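Local structure of UPF0255 protein frsA (4I4C) at residues M361-D366 with E399-L404. The protein is of uncertain function, probably hydrolysing carboxylic esters as a serine esterase with an alpha/beta-hydrolase domain. Numbering follows the deposited sequence.
Sequences MSLEGD and EQSLDL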
loop_
_atom_site.group_PDB
_atom_site.type_symbol
_atom_site.label_atom_id
_atom_site.label_comp_id
_atom_site.label_asym_id
_atom_site.label_seq_id
_atom_site.Cartn_x
_atom_site.Cartn_y
_atom_site.Cartn_z
ATOM N N MET A 361 -13.146 2.128 -8.740
ATOM C CA MET A 361 -13.658 3.205 -7.926
ATOM C C MET A 361 -12.538 4.122 -7.492
ATOM O O MET A 361 -11.376 3.717 -7.400
ATOM C CB MET A 361 -14.323 2.633 -6.672
ATOM C CG MET A 361 -15.342 1.533 -6.967
ATOM S SD MET A 361 -15.976 0.704 -5.497
ATOM C CE MET A 361 -14.578 -0.281 -4.999
ATOM N N SER A 362 -12.912 5.358 -7.214
ATOM C CA SER A 362 -12.062 6.274 -6.480
ATOM C C SER A 362 -12.978 7.282 -5.818
ATOM O O SER A 362 -14.149 7.401 -6.198
ATOM C CB SER A 362 -11.065 6.970 -7.406
ATOM O OG SER A 362 -11.716 7.959 -8.186
ATOM N N LEU A 363 -12.460 7.990 -4.813
ATOM C CA LEU A 363 -13.248 8.987 -4.110
ATOM C C LEU A 363 -13.340 10.264 -4.940
ATOM O O LEU A 363 -12.415 10.602 -5.679
ATOM C CB LEU A 363 -12.661 9.265 -2.716
ATOM C CG LEU A 363 -13.014 8.303 -1.574
ATOM C CD1 LEU A 363 -12.744 6.853 -1.909
ATOM C CD2 LEU A 363 -12.277 8.696 -0.287
ATOM N N GLU A 364 -14.465 10.965 -4.818
ATOM C CA GLU A 364 -14.673 12.209 -5.552
ATOM C C GLU A 364 -13.530 13.192 -5.342
ATOM O O GLU A 364 -13.146 13.484 -4.209
ATOM C CB GLU A 364 -15.992 12.865 -5.147
ATOM C CG GLU A 364 -16.305 14.114 -5.958
ATOM C CD GLU A 364 -17.604 14.785 -5.546
ATOM O OE1 GLU A 364 -18.546 14.076 -5.122
ATOM O OE2 GLU A 364 -17.677 16.030 -5.644
ATOM N N GLY A 365 -12.977 13.681 -6.445
ATOM C CA GLY A 365 -11.877 14.620 -6.381
ATOM C C GLY A 365 -10.571 14.018 -5.898
ATOM O O GLY A 365 -9.780 14.693 -5.259
ATOM N N ASP A 366 -10.354 12.739 -6.175
ATOM C CA ASP A 366 -9.042 12.142 -5.964
ATOM C C ASP A 366 -8.184 12.529 -7.159
ATOM O O ASP A 366 -8.399 12.025 -8.260
ATOM C CB ASP A 366 -9.147 10.613 -5.868
ATOM C CG ASP A 366 -7.798 9.944 -5.616
ATOM O OD1 ASP A 366 -6.762 10.643 -5.610
ATOM O OD2 ASP A 366 -7.767 8.711 -5.437
ATOM N N GLU A 399 -15.613 3.230 3.430
ATOM C CA GLU A 399 -16.505 2.143 3.819
ATOM C C GLU A 399 -17.521 1.757 2.732
ATOM O O GLU A 399 -17.758 0.568 2.522
ATOM C CB GLU A 399 -17.140 2.408 5.189
ATOM C CG GLU A 399 -16.084 2.335 6.308
ATOM C CD GLU A 399 -16.644 2.438 7.722
ATOM O OE1 GLU A 399 -15.854 2.259 8.680
ATOM O OE2 GLU A 399 -17.857 2.702 7.880
ATOM N N GLN A 400 -18.086 2.745 2.035
ATOM C CA GLN A 400 -18.918 2.478 0.854
ATOM C C GLN A 400 -18.141 1.698 -0.189
ATOM O O GLN A 400 -18.635 0.708 -0.723
ATOM C CB GLN A 400 -19.355 3.774 0.173
ATOM C CG GLN A 400 -20.467 4.572 0.824
ATOM C CD GLN A 400 -20.823 5.801 -0.012
ATOM O OE1 GLN A 400 -20.673 5.791 -1.237
ATOM N NE2 GLN A 400 -21.275 6.864 0.646
ATOM N N SER A 401 -16.933 2.172 -0.497
ATOM C CA SER A 401 -16.094 1.567 -1.533
ATOM C C SER A 401 -15.879 0.094 -1.252
ATOM O O SER A 401 -16.013 -0.765 -2.133
ATOM C CB SER A 401 -14.740 2.271 -1.578
ATOM O OG SER A 401 -14.884 3.594 -2.058
ATOM N N LEU A 402 -15.541 -0.182 -0.002
ATOM C CA LEU A 402 -15.241 -1.528 0.442
ATOM C C LEU A 402 -16.482 -2.403 0.460
ATOM O O LEU A 402 -16.400 -3.611 0.213
ATOM C CB LEU A 402 -14.618 -1.490 1.838
ATOM C CG LEU A 402 -13.445 -2.447 1.970
ATOM C CD1 LEU A 402 -12.357 -2.042 0.982
ATOM C CD2 LEU A 402 -12.920 -2.462 3.395
ATOM N N ASP A 403 -17.633 -1.813 0.768
ATOM C CA ASP A 403 -18.888 -2.568 0.713
ATOM C C ASP A 403 -19.227 -3.002 -0.725
ATOM O O ASP A 403 -19.669 -4.133 -0.957
ATOM C CB ASP A 403 -20.047 -1.774 1.336
ATOM C CG ASP A 403 -19.950 -1.680 2.863
ATOM O OD1 ASP A 403 -19.178 -2.463 3.470
ATOM O OD2 ASP A 403 -20.652 -0.824 3.453
ATOM N N LEU A 404 -19.016 -2.093 -1.673
ATOM C CA LEU A 404 -19.204 -2.353 -3.103
ATOM C C LEU A 404 -18.233 -3.410 -3.627
ATOM O O LEU A 404 -18.558 -4.197 -4.533
ATOM C CB LEU A 404 -18.991 -1.057 -3.884
ATOM C CG LEU A 404 -20.112 -0.026 -3.752
ATOM C CD1 LEU A 404 -19.666 1.302 -4.315
ATOM C CD2 LEU A 404 -21.355 -0.509 -4.477
#
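Packing of the final helix, 394-413, against the central sheet of the alpha/beta-hydrolase domain brings Met361 against Ser401 and Leu404. The axes of strand residues 361-363 and helix residues 399-404 run nearly antiparallel (171°) and come within 9.4 Å, as expected of a helix packed along the parallel part of the sheet of this fold. The CG of Met361 lies beside the backbone N and its chi2 is extended, which carries the sulfur out to the helix; a bend at chi3 (-73°) then turns the methyl toward the helix backbone. There Met361 CE reaches Ser401 O at 3.2 Å, while Met361 SD rests 3.8 Å from Leu404 CB and 3.9 Å from Leu404 CD1. Methionine suits this place because its flexible chain can extend to the helix and bend at its end, laying apolar methyl and sulfur against the backbone and Leu404.

Ser401 points its CB toward the strand, and being small it lets the helix come close: its CA is 7.0 Å from that of Met361. Ser401 OG turns back to Gly397 O one helical turn earlier, so its hydroxyl is satisfied within the helix and can lie among apolar neighbours, including Leu363 CD1 at 3.9 Å. The branched Leu363 leans its end toward the helix, where it also meets Ile394 and Tyr398, and it approaches a bound polyether, probably from the crystallisation liquor. From Leu363 the chain leaves the sheet in a type II beta turn ending at Asp366, with Gly365 taking the positive phi (70°). Asp366 lines the polyether pocket and forms a salt bridge with Arg272.

Ile389 of the adjacent strand touches both Ser401 and Leu404, widening the apolar layer. Between the two segments the attachment therefore rests on van der Waals contact and burial, with the serine's polar group already paired inside its own helix.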